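Local coordinates for cellulase IBT99 (Metagenomes, PDB 6WBT), which probably hydrolyses 6-phospho-alpha-glucosides, using bound NAD and a manganese ion as glycoside hydrolases of family 4 do, at residues G116-V128 with S148-R162. Numbering follows the deposited sequence.
Sequences GMTYGMRTIYPMV and SNPAAIVAKATYKLR. With NAD (nicotinamide-adenine-dinucleotide), chain G; G6P (6-O-phosphono-alpha-D-glucopyranose), chain F.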
loop_
_atom_site.group_PDB
_atom_site.type_symbol
_atom_site.label_atom_id
_atom_site.label_comp_id
_atom_site.label_asym_id
_atom_site.label_seq_id
_atom_site.Cartn_x
_atom_site.Cartn_y
_atom_site.Cartn_z
ATOM N N GLY A 116 -31.824 -3.350 0.452
ATOM C CA GLY A 116 -30.788 -4.343 0.265
ATOM C C GLY A 116 -29.965 -4.571 1.514
ATOM O O GLY A 116 -29.603 -5.709 1.827
HETATM N N MSE A 117 -29.646 -3.494 2.225
HETATM C CA MSE A 117 -28.917 -3.593 3.484
HETATM C C MSE A 117 -29.744 -4.330 4.528
HETATM O O MSE A 117 -29.212 -5.104 5.326
HETATM C CB MSE A 117 -28.540 -2.199 3.995
HETATM C CG MSE A 117 -27.520 -1.481 3.133
HETATM SE SE MSE A 117 -26.911 0.192 3.921
HETATM C CE MSE A 117 -28.572 1.205 3.820
ATOM N N THR A 118 -31.056 -4.077 4.520
ATOM C CA THR A 118 -31.955 -4.796 5.417
ATOM C C THR A 118 -32.025 -6.272 5.044
ATOM O O THR A 118 -31.952 -7.148 5.914
ATOM C CB THR A 118 -33.347 -4.166 5.380
ATOM O OG1 THR A 118 -33.254 -2.786 5.755
ATOM C CG2 THR A 118 -34.285 -4.887 6.331
ATOM N N TYR A 119 -32.170 -6.561 3.750
ATOM C CA TYR A 119 -32.133 -7.942 3.283
ATOM C C TYR A 119 -30.786 -8.591 3.577
ATOM O O TYR A 119 -30.718 -9.799 3.829
ATOM C CB TYR A 119 -32.438 -7.982 1.784
ATOM C CG TYR A 119 -32.536 -9.365 1.180
ATOM C CD1 TYR A 119 -32.965 -10.453 1.930
ATOM C CD2 TYR A 119 -32.198 -9.580 -0.150
ATOM C CE1 TYR A 119 -33.050 -11.715 1.372
ATOM C CE2 TYR A 119 -32.281 -10.835 -0.715
ATOM C CZ TYR A 119 -32.707 -11.899 0.049
ATOM O OH TYR A 119 -32.788 -13.149 -0.517
ATOM N N GLY A 120 -29.708 -7.803 3.567
ATOM C CA GLY A 120 -28.392 -8.365 3.822
ATOM C C GLY A 120 -28.220 -8.858 5.245
ATOM O O GLY A 120 -27.685 -9.946 5.473
HETATM N N MSE A 121 -28.671 -8.072 6.220
HETATM C CA MSE A 121 -28.501 -8.429 7.626
HETATM C C MSE A 121 -29.355 -9.633 8.018
HETATM O O MSE A 121 -29.053 -10.325 8.990
HETATM C CB MSE A 121 -28.829 -7.238 8.528
HETATM C CG MSE A 121 -27.821 -6.101 8.444
HETATM SE SE MSE A 121 -27.707 -5.088 10.107
HETATM C CE MSE A 121 -27.140 -6.530 11.292
ATOM N N ARG A 122 -30.426 -9.880 7.260
ATOM C CA ARG A 122 -31.211 -11.091 7.469
ATOM C C ARG A 122 -30.483 -12.335 6.984
ATOM O O ARG A 122 -30.767 -13.435 7.470
ATOM C CB ARG A 122 -32.562 -10.988 6.761
ATOM C CG ARG A 122 -33.564 -10.055 7.419
ATOM C CD ARG A 122 -34.968 -10.326 6.896
ATOM N NE ARG A 122 -35.064 -10.137 5.452
ATOM C CZ ARG A 122 -35.434 -9.000 4.872
ATOM N NH1 ARG A 122 -35.746 -7.946 5.614
ATOM N NH2 ARG A 122 -35.495 -8.917 3.550
ATOM N N THR A 123 -29.547 -12.186 6.048
ATOM C CA THR A 123 -28.914 -13.317 5.386
ATOM C C THR A 123 -27.530 -13.647 5.936
ATOM O O THR A 123 -27.020 -14.737 5.658
ATOM C CB THR A 123 -28.808 -13.047 3.876
ATOM O OG1 THR A 123 -29.978 -12.349 3.433
ATOM C CG2 THR A 123 -28.689 -14.350 3.092
ATOM N N ILE A 124 -26.923 -12.750 6.717
ATOM C CA ILE A 124 -25.538 -12.945 7.152
ATOM C C ILE A 124 -25.405 -14.224 7.973
ATOM O O ILE A 124 -24.710 -15.167 7.578
ATOM C CB ILE A 124 -25.040 -11.719 7.939
ATOM C CG1 ILE A 124 -24.926 -10.504 7.016
ATOM C CG2 ILE A 124 -23.702 -12.013 8.601
ATOM C CD1 ILE A 124 -24.424 -9.254 7.705
ATOM N N TYR A 125 -26.070 -14.275 9.124
ATOM C CA TYR A 125 -25.920 -15.408 10.032
ATOM C C TYR A 125 -26.556 -16.693 9.500
ATOM O O TYR A 125 -25.977 -17.771 9.690
ATOM C CB TYR A 125 -26.482 -15.063 11.413
ATOM C CG TYR A 125 -25.553 -14.194 12.231
ATOM C CD1 TYR A 125 -24.324 -14.678 12.663
ATOM C CD2 TYR A 125 -25.901 -12.895 12.571
ATOM C CE1 TYR A 125 -23.468 -13.892 13.407
ATOM C CE2 TYR A 125 -25.050 -12.099 13.318
ATOM C CZ TYR A 125 -23.835 -12.604 13.733
ATOM O OH TYR A 125 -22.984 -11.818 14.476
ATOM N N PRO A 126 -27.730 -16.652 8.857
ATOM C CA PRO A 126 -28.230 -17.881 8.215
ATOM C C PRO A 126 -27.278 -18.458 7.183
ATOM O O PRO A 126 -27.221 -19.684 7.026
ATOM C CB PRO A 126 -29.550 -17.428 7.582
ATOM C CG PRO A 126 -30.018 -16.350 8.474
ATOM C CD PRO A 126 -28.775 -15.609 8.890
HETATM N N MSE A 127 -26.529 -17.618 6.474
HETATM C CA MSE A 127 -25.523 -18.102 5.534
HETATM C C MSE A 127 -24.347 -18.726 6.275
HETATM O O MSE A 127 -23.785 -19.728 5.833
HETATM C CB MSE A 127 -25.033 -16.971 4.629
HETATM C CG MSE A 127 -25.872 -16.766 3.378
HETATM SE SE MSE A 127 -25.856 -18.337 2.224
HETATM C CE MSE A 127 -23.925 -18.557 2.048
ATOM N N VAL A 128 -23.978 -18.122 7.407
ATOM C CA VAL A 128 -22.898 -18.671 8.224
ATOM C C VAL A 128 -23.292 -20.036 8.774
ATOM O O VAL A 128 -22.467 -20.955 8.849
ATOM C CB VAL A 128 -22.525 -17.685 9.348
ATOM C CG1 VAL A 128 -21.510 -18.307 10.294
ATOM C CG2 VAL A 128 -21.974 -16.394 8.757
ATOM N N SER A 148 -27.122 -16.532 -3.715
ATOM C CA SER A 148 -28.196 -15.857 -3.008
ATOM C C SER A 148 -27.810 -14.412 -2.718
ATOM O O SER A 148 -26.642 -14.089 -2.488
ATOM C CB SER A 148 -28.528 -16.587 -1.705
ATOM O OG SER A 148 -27.384 -16.715 -0.879
ATOM N N ASN A 149 -28.808 -13.545 -2.733
ATOM C CA ASN A 149 -28.622 -12.114 -2.579
ATOM C C ASN A 149 -28.888 -11.678 -1.145
ATOM O O ASN A 149 -29.594 -12.360 -0.396
ATOM C CB ASN A 149 -29.554 -11.360 -3.533
ATOM C CG ASN A 149 -28.964 -11.198 -4.920
ATOM O OD1 ASN A 149 -27.744 -11.189 -5.091
ATOM N ND2 ASN A 149 -29.827 -11.060 -5.919
ATOM N N PRO A 150 -28.319 -10.537 -0.714
ATOM C CA PRO A 150 -27.375 -9.690 -1.456
ATOM C C PRO A 150 -25.977 -10.295 -1.507
ATOM O O PRO A 150 -25.327 -10.419 -0.470
ATOM C CB PRO A 150 -27.372 -8.377 -0.659
ATOM C CG PRO A 150 -28.584 -8.444 0.221
ATOM C CD PRO A 150 -28.747 -9.894 0.536
ATOM N N ALA A 151 -25.527 -10.658 -2.711
ATOM C CA ALA A 151 -24.249 -11.346 -2.853
ATOM C C ALA A 151 -23.082 -10.485 -2.389
ATOM O O ALA A 151 -22.044 -11.019 -1.986
ATOM C CB ALA A 151 -24.047 -11.781 -4.304
ATOM N N ALA A 152 -23.230 -9.161 -2.434
ATOM C CA ALA A 152 -22.148 -8.282 -2.002
ATOM C C ALA A 152 -21.965 -8.333 -0.490
ATOM O O ALA A 152 -20.840 -8.457 0.007
ATOM C CB ALA A 152 -22.419 -6.850 -2.461
ATOM N N ILE A 153 -23.066 -8.243 0.260
ATOM C CA ILE A 153 -22.968 -8.185 1.714
ATOM C C ILE A 153 -22.639 -9.558 2.291
ATOM O O ILE A 153 -21.830 -9.676 3.218
ATOM C CB ILE A 153 -24.266 -7.611 2.311
ATOM C CG1 ILE A 153 -24.479 -6.176 1.827
ATOM C CG2 ILE A 153 -24.229 -7.666 3.832
ATOM C CD1 ILE A 153 -25.794 -5.574 2.262
ATOM N N VAL A 154 -23.249 -10.615 1.750
ATOM C CA VAL A 154 -23.044 -11.942 2.323
ATOM C C VAL A 154 -21.633 -12.446 2.044
ATOM O O VAL A 154 -21.055 -13.171 2.862
ATOM C CB VAL A 154 -24.113 -12.928 1.808
ATOM C CG1 VAL A 154 -25.508 -12.409 2.122
ATOM C CG2 VAL A 154 -23.951 -13.181 0.316
ATOM N N ALA A 155 -21.045 -12.067 0.906
ATOM C CA ALA A 155 -19.690 -12.512 0.599
ATOM C C ALA A 155 -18.670 -11.828 1.498
ATOM O O ALA A 155 -17.725 -12.468 1.975
ATOM C CB ALA A 155 -19.367 -12.255 -0.872
ATOM N N LYS A 156 -18.844 -10.527 1.742
ATOM C CA LYS A 156 -17.952 -9.822 2.653
ATOM C C LYS A 156 -18.126 -10.303 4.087
ATOM O O LYS A 156 -17.161 -10.303 4.860
ATOM C CB LYS A 156 -18.195 -8.314 2.562
ATOM C CG LYS A 156 -17.169 -7.472 3.302
ATOM C CD LYS A 156 -17.534 -5.997 3.261
ATOM C CE LYS A 156 -16.445 -5.175 2.593
ATOM N NZ LYS A 156 -16.279 -5.530 1.157
ATOM N N ALA A 157 -19.337 -10.719 4.459
ATOM C CA ALA A 157 -19.571 -11.208 5.812
ATOM C C ALA A 157 -19.044 -12.626 5.987
ATOM O O ALA A 157 -18.367 -12.927 6.976
ATOM C CB ALA A 157 -21.062 -11.139 6.145
ATOM N N THR A 158 -19.340 -13.512 5.031
ATOM C CA THR A 158 -18.872 -14.891 5.135
ATOM C C THR A 158 -17.354 -14.982 5.045
ATOM O O THR A 158 -16.753 -15.867 5.664
ATOM C CB THR A 158 -19.518 -15.758 4.051
ATOM O OG1 THR A 158 -19.378 -15.119 2.776
ATOM C CG2 THR A 158 -20.996 -15.980 4.352
ATOM N N TYR A 159 -16.716 -14.084 4.287
ATOM C CA TYR A 159 -15.260 -14.118 4.190
ATOM C C TYR A 159 -14.598 -13.652 5.479
ATOM O O TYR A 159 -13.517 -14.136 5.829
ATOM C CB TYR A 159 -14.779 -13.262 3.018
ATOM C CG TYR A 159 -13.278 -13.078 2.991
ATOM C CD1 TYR A 159 -12.430 -14.167 2.839
ATOM C CD2 TYR A 159 -12.708 -11.817 3.123
ATOM C CE1 TYR A 159 -11.058 -14.008 2.818
ATOM C CE2 TYR A 159 -11.336 -11.648 3.099
ATOM C CZ TYR A 159 -10.516 -12.747 2.946
ATOM O OH TYR A 159 -9.149 -12.588 2.923
ATOM N N LYS A 160 -15.225 -12.716 6.194
ATOM C CA LYS A 160 -14.674 -12.260 7.464
ATOM C C LYS A 160 -14.905 -13.272 8.578
ATOM O O LYS A 160 -14.024 -13.481 9.419
ATOM C CB LYS A 160 -15.277 -10.908 7.852
ATOM C CG LYS A 160 -14.709 -10.338 9.141
ATOM C CD LYS A 160 -14.947 -8.840 9.240
ATOM C CE LYS A 160 -14.254 -8.260 10.465
ATOM N NZ LYS A 160 -14.304 -6.772 10.510
ATOM N N LEU A 161 -16.081 -13.900 8.613
ATOM C CA LEU A 161 -16.379 -14.811 9.713
ATOM C C LEU A 161 -15.821 -16.204 9.443
ATOM O O LEU A 161 -15.212 -16.819 10.325
ATOM C CB LEU A 161 -17.887 -14.855 9.959
ATOM C CG LEU A 161 -18.502 -13.592 10.565
ATOM C CD1 LEU A 161 -20.017 -13.681 10.568
ATOM C CD2 LEU A 161 -17.977 -13.357 11.978
ATOM N N ARG A 162 -16.009 -16.710 8.223
ATOM C CA ARG A 162 -15.561 -18.039 7.813
ATOM C C ARG A 162 -14.633 -17.874 6.615
ATOM O O ARG A 162 -15.036 -18.114 5.467
ATOM C CB ARG A 162 -16.745 -18.945 7.478
ATOM C CG ARG A 162 -17.195 -19.845 8.621
ATOM C CD ARG A 162 -17.700 -19.050 9.812
ATOM N NE ARG A 162 -18.272 -19.916 10.838
ATOM C CZ ARG A 162 -18.678 -19.492 12.030
ATOM N NH1 ARG A 162 -18.570 -18.210 12.347
ATOM N NH2 ARG A 162 -19.189 -20.346 12.906
HETATM P PA NAD G . -38.325 -17.450 -2.807
HETATM O O1A NAD G . -38.745 -16.576 -1.673
HETATM O O2A NAD G . -39.339 -17.778 -3.853
HETATM O O5B NAD G . -37.708 -18.810 -2.213
HETATM C C5B NAD G . -36.612 -18.740 -1.261
HETATM C C4B NAD G . -36.557 -20.025 -0.471
HETATM O O4B NAD G . -35.502 -19.943 0.526
HETATM C C3B NAD G . -37.831 -20.394 0.308
HETATM O O3B NAD G . -38.171 -21.751 0.051
HETATM C C2B NAD G . -37.404 -20.218 1.770
HETATM O O2B NAD G . -38.161 -20.978 2.688
HETATM C C1B NAD G . -35.944 -20.632 1.671
HETATM N N9A NAD G . -35.130 -20.239 2.816
HETATM C C8A NAD G . -35.244 -19.083 3.546
HETATM N N7A NAD G . -34.383 -18.999 4.529
HETATM C C5A NAD G . -33.658 -20.179 4.452
HETATM C C6A NAD G . -32.598 -20.690 5.226
HETATM N N6A NAD G . -32.069 -20.052 6.266
HETATM N N1A NAD G . -32.103 -21.903 4.884
HETATM C C2A NAD G . -32.642 -22.540 3.837
HETATM N N3A NAD G . -33.636 -22.158 3.040
HETATM C C4A NAD G . -34.111 -20.955 3.401
HETATM O O3 NAD G . -37.049 -16.795 -3.522
HETATM P PN NAD G . -36.656 -16.597 -5.065
HETATM O O1N NAD G . -36.764 -17.910 -5.766
HETATM O O2N NAD G . -37.414 -15.433 -5.612
HETATM O O5D NAD G . -35.111 -16.200 -4.917
HETATM C C5D NAD G . -34.252 -17.098 -4.171
HETATM C C4D NAD G . -32.926 -16.426 -3.924
HETATM O O4D NAD G . -32.202 -16.333 -5.172
HETATM C C3D NAD G . -32.996 -14.986 -3.395
HETATM O O3D NAD G . -32.063 -14.818 -2.336
HETATM C C2D NAD G . -32.577 -14.192 -4.636
HETATM O O2D NAD G . -32.130 -12.871 -4.373
HETATM C C1D NAD G . -31.492 -15.106 -5.190
HETATM N N1N NAD G . -31.133 -14.777 -6.598
HETATM C C2N NAD G . -29.941 -14.160 -6.870
HETATM C C3N NAD G . -29.601 -13.821 -8.171
HETATM C C7N NAD G . -28.249 -13.196 -8.407
HETATM O O7N NAD G . -28.125 -12.341 -9.279
HETATM N N7N NAD G . -27.233 -13.631 -7.675
HETATM C C4N NAD G . -30.502 -14.088 -9.196
HETATM C C5N NAD G . -31.682 -14.741 -8.914
HETATM C C6N NAD G . -31.978 -15.079 -7.612
HETATM C C1 G6P F . -30.977 -10.513 -11.688
HETATM C C2 G6P F . -30.265 -9.955 -10.458
HETATM C C3 G6P F . -30.936 -10.429 -9.174
HETATM C C4 G6P F . -32.436 -10.165 -9.230
HETATM C C5 G6P F . -33.009 -10.787 -10.497
HETATM C C6 G6P F . -34.521 -10.610 -10.606
HETATM O O1 G6P F . -30.814 -11.934 -11.731
HETATM O O2 G6P F . -28.898 -10.380 -10.464
HETATM O O3 G6P F . -30.366 -9.744 -8.054
HETATM O O4 G6P F . -33.072 -10.732 -8.079
HETATM O O5 G6P F . -32.370 -10.200 -11.631
HETATM O O6 G6P F . -35.053 -10.019 -9.423
HETATM P P G6P F . -36.642 -10.042 -9.166
HETATM O O1P G6P F . -36.942 -8.683 -8.584
HETATM O O2P G6P F . -36.851 -11.201 -8.222
HETATM O O3P G6P F . -37.221 -10.265 -10.544
#
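Gly120 and Ile124 of helix 116-128 come closest to Pro150 and Val154, each CA pair 5.5 Å apart, where the helix runs beside helix 151-161 with the axes 9.0 Å apart and inclined by 37° in the same general direction. Without a side chain, Gly120 lets the second segment approach its backbone, and the Pro150 ring and the Ile153 side chain settle there. Ile153 enters as a knob among Gly116, Met117 (selenomethionine), Gly120 and Ile124, with CD1 3.9 Å from Met117 CA. Pro150, preceded by a cis peptide bond, occupies the N-cap position of helix 151-161 and sets its CD over one face of the Tyr119 ring, a CH-pi contact 4.0 Å from the ring centroid. The CG of Tyr119 stands anti to the backbone N (chi1 -176°), which swings the ring under Pro150 CD, with CE2 near Asn149 O, and takes its hydroxyl to NAD; there OH donates to NAD O3D, 2.6 Å away and in the ring plane.

Both helices lie in the Rossmann-type NAD-binding region of this family 4 glycosidase, where strand 143-146, in the mixed sheet, leads through 148-150 into helix 151-161. At that turn Asn149 OD1 accepts a hydrogen bond from the backbone N of Ala151, which lies in the carbonyl plane on a lone pair, forming an Asx turn. The amide's other branch, ND2, makes weak hydrogen bonds to G6P O3 and to NAD O2D, so that this one side chain reaches both sugar and cofactor.

Farther along, Thr123 CB lies against Val154 CG1, and Ile124 CG2 meets Ala157 CB at 3.7 Å. At the far end Val128 divides its branches: CG2 touches Leu161 CD1, and CG1 sits 3.4 Å above the centre of the Arg162 guanidinium, whose NH2 forms a salt bridge with Asp132.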